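Local coordinates for enoyl-CoA hydratase/carnithine racemase (Thermus thermophilus JL-18, PDB 6SL9), which probably isomerises a coenzyme A thioester to an oxepin-CoA in bacterial phenylacetic acid catabolism, as the crotonase-family enzyme PaaG, at residues P97-V102 and L191-E196; A126-A131 and L174-R179. All coordinates share one frame; numbering follows the deposited sequence.

Two small, buried apolar contacts join different layers of this crotonase fold. Interaction 1 packs helix 186-197 on central strand 98-102 of the six-stranded sheet; interaction 2 packs the turn leading into edge strand 179-181 against strand 127-129 of the smaller sheet. Their centres lie about 16 Å apart, and interaction 2 is nested inside the chain loop that interaction 1 closes. Val102, three residues beyond Val99 on the same strand, has CG1 3.8 Å from Phe128 CZ, so the strand passes from one contact to the other. Both are buried packing between parts of the fold; no ligand is bound in this apo structure, and no part in catalysis is assigned to either.

Interaction 1 (P97-V102 and L191-E196); sequences PLVVAV and LSLAKE
Val99, near the start of strand 98-102, meets Ala194 and Leu193 of helix 186-197 in a purely apolar contact, an example of how a helix is laid on the face of the central sheet of the crotonase fold with few atoms and no polar link. One methyl does the work. Val99 CG2 stands 4.0 Å from Ala194 CB and equally close, 4.0 Å, to Ala194 CA, so it rests against the helix surface itself and not against the end of a long side chain. Ala194 has only a methyl here, and the CA atoms of Val99 and Ala194 lie 6.2 Å apart. The same CG2 also faces the branch point of the next-door leucine, with Leu193 CG 4.3 Å away. With CG1 anti to the backbone N (chi1 176°), Val99 has CG2 beside that N, and the latter methyl is the one presented to the helix. All three residues are buried, and Val99 supplies about half of the roughly 120 Å² that the two segments hide from each other.

Hydrogen bonding stays within each partner's own secondary structure. In the helix, Lys195 N bonds Leu191 O at 2.8 Å and Glu196 N bonds Ser192 O at 3.0 Å, the i to i+4 pattern, while the strand bonds to its sheet neighbours, Val99 pairing with Leu52 and Leu54, and Val100 with Leu119.

Strand 98-102 is thereby held parallel between strands 51-56 and 119-123, and helix 186-197 covers one face of this sheet. Pro97 and Ala101, two residues to either side of Val99, extend the same seam by touching Leu197, and Leu186 and Ala190, respectively; Leu193 reaches on to strand 119-123, and Ala194 to Val14 of strand 14-19.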
ATOM      1  N   PRO A  97      15.750  14.093   9.580  1.00 10.17           N
ATOM      2  CA  PRO A  97      14.298  13.975   9.630  1.00 10.65           C
ATOM      3  C   PRO A  97      13.629  15.344   9.422  1.00 11.19           C
ATOM      4  O   PRO A  97      14.115  16.354   9.868  1.00 11.53           O
ATOM      5  CB  PRO A  97      14.034  13.470  11.039  1.00 12.17           C
ATOM      6  CG  PRO A  97      15.217  13.922  11.844  1.00 11.22           C
ATOM      7  CD  PRO A  97      16.373  13.787  10.873  1.00 11.68           C
ATOM      8  N   LEU A  98      12.473  15.298   8.777  1.00 11.41           N
ATOM      9  CA  LEU A  98      11.651  16.482   8.444  1.00 10.81           C
ATOM     10  C   LEU A  98      10.288  16.346   9.088  1.00 10.51           C
ATOM     11  O   LEU A  98       9.550  15.394   8.841  1.00 11.15           O
ATOM     12  CB  LEU A  98      11.525  16.603   6.921  1.00 11.72           C
ATOM     13  CG  LEU A  98      10.598  17.704   6.400  1.00 11.79           C
ATOM     14  CD1 LEU A  98      11.136  19.063   6.771  1.00 13.34           C
ATOM     15  CD2 LEU A  98      10.391  17.602   4.898  1.00 13.93           C
ATOM     16  N   VAL A  99       9.944  17.340   9.864  1.00 10.18           N
ATOM     17  CA  VAL A  99       8.588  17.481  10.414  1.00  9.91           C
ATOM     18  C   VAL A  99       7.897  18.536   9.573  1.00  9.71           C
ATOM     19  O   VAL A  99       8.485  19.578   9.277  1.00 10.95           O
ATOM     20  CB  VAL A  99       8.634  17.913  11.890  1.00 10.91           C
ATOM     21  CG1 VAL A  99       7.260  18.162  12.442  1.00 11.69           C
ATOM     22  CG2 VAL A  99       9.357  16.894  12.753  1.00 12.16           C
ATOM     23  N   VAL A 100       6.621  18.292   9.206  1.00  9.80           N
ATOM     24  CA  VAL A 100       5.795  19.331   8.523  1.00 10.09           C
ATOM     25  C   VAL A 100       4.666  19.725   9.460  1.00  9.84           C
ATOM     26  O   VAL A 100       4.016  18.818  10.008  1.00 11.61           O
ATOM     27  CB  VAL A 100       5.296  18.806   7.175  1.00 10.23           C
ATOM     28  CG1 VAL A 100       4.181  19.682   6.621  1.00 15.07           C
ATOM     29  CG2 VAL A 100       6.430  18.736   6.194  1.00 11.08           C
ATOM     30  N   ALA A 101       4.413  21.013   9.581  1.00 10.16           N
ATOM     31  CA  ALA A 101       3.307  21.579  10.375  1.00 10.25           C
ATOM     32  C   ALA A 101       2.368  22.275   9.394  1.00 11.31           C
ATOM     33  O   ALA A 101       2.664  23.363   8.888  1.00 10.89           O
ATOM     34  CB  ALA A 101       3.833  22.508  11.412  1.00 12.31           C
ATOM     35  N   VAL A 102       1.238  21.623   9.100  1.00 10.77           N
ATOM     36  CA  VAL A 102       0.251  22.122   8.123  1.00 11.34           C
ATOM     37  C   VAL A 102      -0.718  23.083   8.833  1.00 11.66           C
ATOM     38  O   VAL A 102      -1.613  22.650   9.547  1.00 12.03           O
ATOM     39  CB  VAL A 102      -0.470  21.007   7.376  1.00 11.41           C
ATOM     40  CG1 VAL A 102      -1.340  21.583   6.284  1.00 12.43           C
ATOM     41  CG2 VAL A 102       0.508  20.012   6.758  1.00 12.71           C
ATOM     42  N   LEU A 191       7.458  21.887  16.938  1.00 13.72           N
ATOM     43  CA  LEU A 191       8.848  22.184  17.355  1.00 14.69           C
ATOM     44  C   LEU A 191       9.306  21.192  18.431  1.00 15.03           C
ATOM     45  O   LEU A 191      10.448  20.773  18.405  1.00 15.55           O
ATOM     46  CB  LEU A 191       9.006  23.625  17.797  1.00 16.98           C
ATOM     47  CG  LEU A 191      10.433  24.025  18.060  1.00 20.17           C
ATOM     48  CD1 LEU A 191      11.338  23.895  16.843  1.00 27.10           C
ATOM     49  CD2 LEU A 191      10.459  25.453  18.553  1.00 25.48           C
ATOM     50  N   SER A 192       8.457  20.861  19.383  1.00 14.77           N
ATOM     51  CA  SER A 192       8.815  19.880  20.438  1.00 16.57           C
ATOM     52  C   SER A 192       9.191  18.566  19.759  1.00 15.21           C
ATOM     53  O   SER A 192      10.198  17.937  20.147  1.00 16.29           O
ATOM     54  CB  SER A 192       7.636  19.704  21.389  1.00 19.89           C
ATOM     55  OG  SER A 192       7.962  18.743  22.348  1.00 26.25           O
ATOM     56  N   LEU A 193       8.376  18.102  18.806  1.00 14.38           N
ATOM     57  CA  LEU A 193       8.678  16.816  18.139  1.00 14.43           C
ATOM     58  C   LEU A 193       9.991  16.949  17.345  1.00 13.40           C
ATOM     59  O   LEU A 193      10.844  16.071  17.400  1.00 13.55           O
ATOM     60  CB  LEU A 193       7.512  16.462  17.214  1.00 13.36           C
ATOM     61  CG  LEU A 193       7.715  15.232  16.321  1.00 15.28           C
ATOM     62  CD1 LEU A 193       7.958  14.019  17.166  1.00 17.80           C
ATOM     63  CD2 LEU A 193       6.541  15.006  15.399  1.00 18.01           C
ATOM     64  N   ALA A 194      10.179  18.024  16.600  1.00 12.74           N
ATOM     65  CA  ALA A 194      11.422  18.242  15.846  1.00 12.01           C
ATOM     66  C   ALA A 194      12.623  18.262  16.781  1.00 12.02           C
ATOM     67  O   ALA A 194      13.659  17.706  16.440  1.00 12.63           O
ATOM     68  CB  ALA A 194      11.306  19.488  15.010  1.00 11.89           C
ATOM     69  N   LYS A 195      12.497  18.863  17.964  1.00 13.14           N
ATOM     70  CA  LYS A 195      13.617  18.898  18.926  1.00 13.02           C
ATOM     71  C   LYS A 195      13.925  17.494  19.435  1.00 14.68           C
ATOM     72  O   LYS A 195      15.077  17.182  19.684  1.00 16.04           O
ATOM     73  CB  LYS A 195      13.331  19.894  20.042  1.00 15.74           C
ATOM     74  CG  LYS A 195      13.551  21.342  19.641  1.00 17.28           C
ATOM     75  CD  LYS A 195      13.222  22.290  20.789  1.00 22.48           C
ATOM     76  CE  LYS A 195      13.509  23.732  20.451  1.00 27.80           C
ATOM     77  NZ  LYS A 195      13.390  24.622  21.623  1.00 37.65           N
ATOM     78  N   GLU A 196      12.909  16.674  19.630  1.00 14.53           N
ATOM     79  CA  GLU A 196      13.115  15.277  20.070  1.00 14.82           C
ATOM     80  C   GLU A 196      13.862  14.553  18.963  1.00 13.29           C
ATOM     81  O   GLU A 196      14.836  13.861  19.236  1.00 15.10           O
ATOM     82  CB  GLU A 196      11.786  14.578  20.341  1.00 19.37           C
ATOM     83  CG  GLU A 196      10.995  15.020  21.559  1.00 27.46           C
ATOM     84  CD  GLU A 196       9.817  14.117  21.913  1.00 42.15           C
ATOM     85  OE1 GLU A 196       9.683  13.021  21.292  1.00 45.83           O
ATOM     86  OE2 GLU A 196       9.054  14.496  22.842  1.00 54.62           O
TER

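Interaction 2 (A126-A131 and L174-R179); sequences ASFTTA and LGLVHR
Phe128 meets Leu176 and Val177 where the crotonase fold joins its small three-stranded sheet to the turn between helix 168-174 and strand 179-181. The contact illustrates how one aromatic side chain can be held by consecutive residues of an irregular segment. That segment begins as the helix ends: Leu174 is its last residue, and Gly175, with a positive phi of 92°, closes it in a Schellman motif, a backbone conformation that suits glycine; Gly175 O accepts a hydrogen bond from Arg120 NH2. Leu176 follows, directed at the strand, and its CD1 lies 4.2 Å from Phe128 CB, near the base of the aromatic side chain, while its carbonyl O takes a second hydrogen bond from the same arginine, through Arg120 NE. Val177 takes the far end of the phenylalanine. Phe128 is thus touched at its root and at its outer end, and the three residues are buried, with Met111 and Ala171 packing on the phenylalanine as well.

His178 uses both imidazole nitrogens in hydrogen bonds, ND1 with Arg120 N of its own chain and NE2 with Ala154 O of a second subunit, joining the segment to that subunit of the three-chain assembly. Arg179 then enters the edge strand of the large sheet, and its NH2 forms a salt bridge with Glu189 OE2. Within the contact itself the tightest approach is made by Val177 CG1, which lies anti to the carbonyl carbon (chi1 -64°) and meets the ring at a slant, 4.0 Å from Phe128 CE1 and 3.5 Å from Phe128 CZ.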
ATOM      1  N   ALA A 126      -6.970  23.295   9.294  1.00 14.41           N
ATOM      2  CA  ALA A 126      -6.186  23.095   8.067  1.00 13.87           C
ATOM      3  C   ALA A 126      -6.982  22.194   7.124  1.00 13.41           C
ATOM      4  O   ALA A 126      -7.896  21.507   7.556  1.00 14.97           O
ATOM      5  CB  ALA A 126      -4.828  22.513   8.372  1.00 15.88           C
ATOM      6  N   SER A 127      -6.552  22.079   5.879  1.00 13.11           N
ATOM      7  CA  SER A 127      -7.276  21.253   4.903  1.00 14.04           C
ATOM      8  C   SER A 127      -6.316  20.807   3.840  1.00 11.20           C
ATOM      9  O   SER A 127      -5.281  21.410   3.622  1.00 13.30           O
ATOM     10  CB  SER A 127      -8.443  22.000   4.382  1.00 16.18           C
ATOM     11  OG  SER A 127      -8.050  23.159   3.707  1.00 16.41           O
ATOM     12  N   PHE A 128      -6.719  19.736   3.172  1.00 12.23           N
ATOM     13  CA  PHE A 128      -5.931  19.155   2.079  1.00 11.59           C
ATOM     14  C   PHE A 128      -6.830  18.957   0.870  1.00 11.53           C
ATOM     15  O   PHE A 128      -7.905  18.330   0.999  1.00 14.65           O
ATOM     16  CB  PHE A 128      -5.371  17.777   2.483  1.00 12.25           C
ATOM     17  CG  PHE A 128      -4.410  17.832   3.639  1.00 14.68           C
ATOM     18  CD1 PHE A 128      -4.868  17.922   4.944  1.00 17.41           C
ATOM     19  CD2 PHE A 128      -3.049  17.845   3.402  1.00 16.05           C
ATOM     20  CE1 PHE A 128      -3.968  18.047   5.989  1.00 17.92           C
ATOM     21  CE2 PHE A 128      -2.153  17.915   4.463  1.00 16.99           C
ATOM     22  CZ  PHE A 128      -2.630  18.011   5.743  1.00 17.71           C
ATOM     23  N   THR A 129      -6.401  19.432  -0.285  1.00 10.31           N
ATOM     24  CA  THR A 129      -7.197  19.250  -1.525  1.00 11.27           C
ATOM     25  C   THR A 129      -6.197  18.924  -2.650  1.00 10.79           C
ATOM     26  O   THR A 129      -5.272  19.692  -2.859  1.00 11.81           O
ATOM     27  CB  THR A 129      -8.034  20.503  -1.802  1.00 15.68           C
ATOM     28  OG1 THR A 129      -8.786  20.976  -0.677  1.00 18.64           O
ATOM     29  CG2 THR A 129      -8.964  20.115  -2.928  1.00 16.91           C
ATOM     30  N   THR A 130      -6.408  17.841  -3.363  1.00 10.48           N
ATOM     31  CA  THR A 130      -5.431  17.513  -4.413  1.00  9.93           C
ATOM     32  C   THR A 130      -5.420  18.599  -5.478  1.00 10.21           C
ATOM     33  O   THR A 130      -4.342  18.937  -5.972  1.00 11.00           O
ATOM     34  CB  THR A 130      -5.669  16.105  -4.980  1.00 10.66           C
ATOM     35  OG1 THR A 130      -6.982  16.093  -5.591  1.00 11.51           O
ATOM     36  CG2 THR A 130      -5.507  15.007  -3.948  1.00 11.80           C
ATOM     37  N   ALA A 131      -6.577  19.118  -5.871  1.00 11.05           N
ATOM     38  CA  ALA A 131      -6.768  20.340  -6.682  1.00 11.47           C
ATOM     39  C   ALA A 131      -6.413  20.246  -8.161  1.00 11.01           C
ATOM     40  O   ALA A 131      -7.086  20.909  -8.962  1.00 11.72           O
ATOM     41  CB  ALA A 131      -6.022  21.520  -6.062  1.00 12.27           C
ATOM     42  N   LEU A 174      -7.000   9.233   7.388  1.00 16.88           N
ATOM     43  CA  LEU A 174      -6.443   8.618   6.160  1.00 17.87           C
ATOM     44  C   LEU A 174      -4.946   8.347   6.269  1.00 19.85           C
ATOM     45  O   LEU A 174      -4.465   7.561   5.395  1.00 21.68           O
ATOM     46  CB  LEU A 174      -6.698   9.572   4.987  1.00 18.40           C
ATOM     47  CG  LEU A 174      -8.161   9.766   4.608  1.00 21.05           C
ATOM     48  CD1 LEU A 174      -8.254  10.577   3.348  1.00 30.39           C
ATOM     49  CD2 LEU A 174      -8.898   8.424   4.449  1.00 29.57           C
ATOM     50  N   GLY A 175      -4.233   8.967   7.218  1.00 19.07           N
ATOM     51  CA  GLY A 175      -2.750   8.937   7.232  1.00 19.05           C
ATOM     52  C   GLY A 175      -2.094  10.098   6.510  1.00 16.80           C
ATOM     53  O   GLY A 175      -0.845  10.154   6.474  1.00 19.51           O
ATOM     54  N   LEU A 176      -2.820  11.078   6.019  1.00 13.29           N
ATOM     55  CA  LEU A 176      -2.154  12.291   5.470  1.00 13.53           C
ATOM     56  C   LEU A 176      -1.388  13.024   6.563  1.00 13.62           C
ATOM     57  O   LEU A 176      -0.328  13.633   6.263  1.00 14.26           O
ATOM     58  CB  LEU A 176      -3.185  13.202   4.837  1.00 13.83           C
ATOM     59  CG  LEU A 176      -3.875  12.633   3.604  1.00 14.20           C
ATOM     60  CD1 LEU A 176      -4.909  13.602   3.092  1.00 16.22           C
ATOM     61  CD2 LEU A 176      -2.916  12.229   2.497  1.00 18.28           C
ATOM     62  N   VAL A 177      -1.885  12.987   7.792  1.00 12.48           N
ATOM     63  CA  VAL A 177      -1.087  13.515   8.936  1.00 11.90           C
ATOM     64  C   VAL A 177      -1.085  12.489  10.049  1.00 12.00           C
ATOM     65  O   VAL A 177      -1.959  11.592  10.062  1.00 14.68           O
ATOM     66  CB  VAL A 177      -1.587  14.880   9.420  1.00 13.15           C
ATOM     67  CG1 VAL A 177      -1.440  15.954   8.353  1.00 15.06           C
ATOM     68  CG2 VAL A 177      -2.976  14.774   9.972  1.00 13.24           C
ATOM     69  N   HIS A 178      -0.136  12.642  10.964  1.00 12.88           N
ATOM     70  CA  HIS A 178       0.019  11.782  12.161  1.00 12.57           C
ATOM     71  C   HIS A 178      -0.681  12.345  13.402  1.00 13.15           C
ATOM     72  O   HIS A 178      -0.947  11.576  14.301  1.00 15.46           O
ATOM     73  CB  HIS A 178       1.500  11.543  12.432  1.00 11.98           C
ATOM     74  CG  HIS A 178       2.209  10.849  11.298  1.00 11.95           C
ATOM     75  ND1 HIS A 178       3.054  11.536  10.466  1.00 11.78           N
ATOM     76  CD2 HIS A 178       2.198   9.547  10.912  1.00 15.15           C
ATOM     77  CE1 HIS A 178       3.551  10.629   9.622  1.00 13.37           C
ATOM     78  NE2 HIS A 178       3.008   9.421   9.837  1.00 14.44           N
ATOM     79  N   ARG A 179      -0.890  13.650  13.453  1.00 13.65           N
ATOM     80  CA  ARG A 179      -1.460  14.320  14.631  1.00 13.91           C
ATOM     81  C   ARG A 179      -2.208  15.573  14.182  1.00 13.04           C
ATOM     82  O   ARG A 179      -1.763  16.230  13.253  1.00 14.34           O
ATOM     83  CB  ARG A 179      -0.375  14.721  15.631  1.00 18.86           C
ATOM     84  CG  ARG A 179      -0.915  15.050  17.016  1.00 23.57           C
ATOM     85  CD  ARG A 179       0.006  15.128  18.216  1.00 36.27           C
ATOM     86  NE  ARG A 179       1.398  14.737  18.105  1.00 33.95           N
ATOM     87  CZ  ARG A 179       2.398  15.396  18.729  1.00 34.94           C
ATOM     88  NH1 ARG A 179       3.650  14.975  18.619  1.00 33.77           N
ATOM     89  NH2 ARG A 179       2.152  16.521  19.390  1.00 40.71           N
TER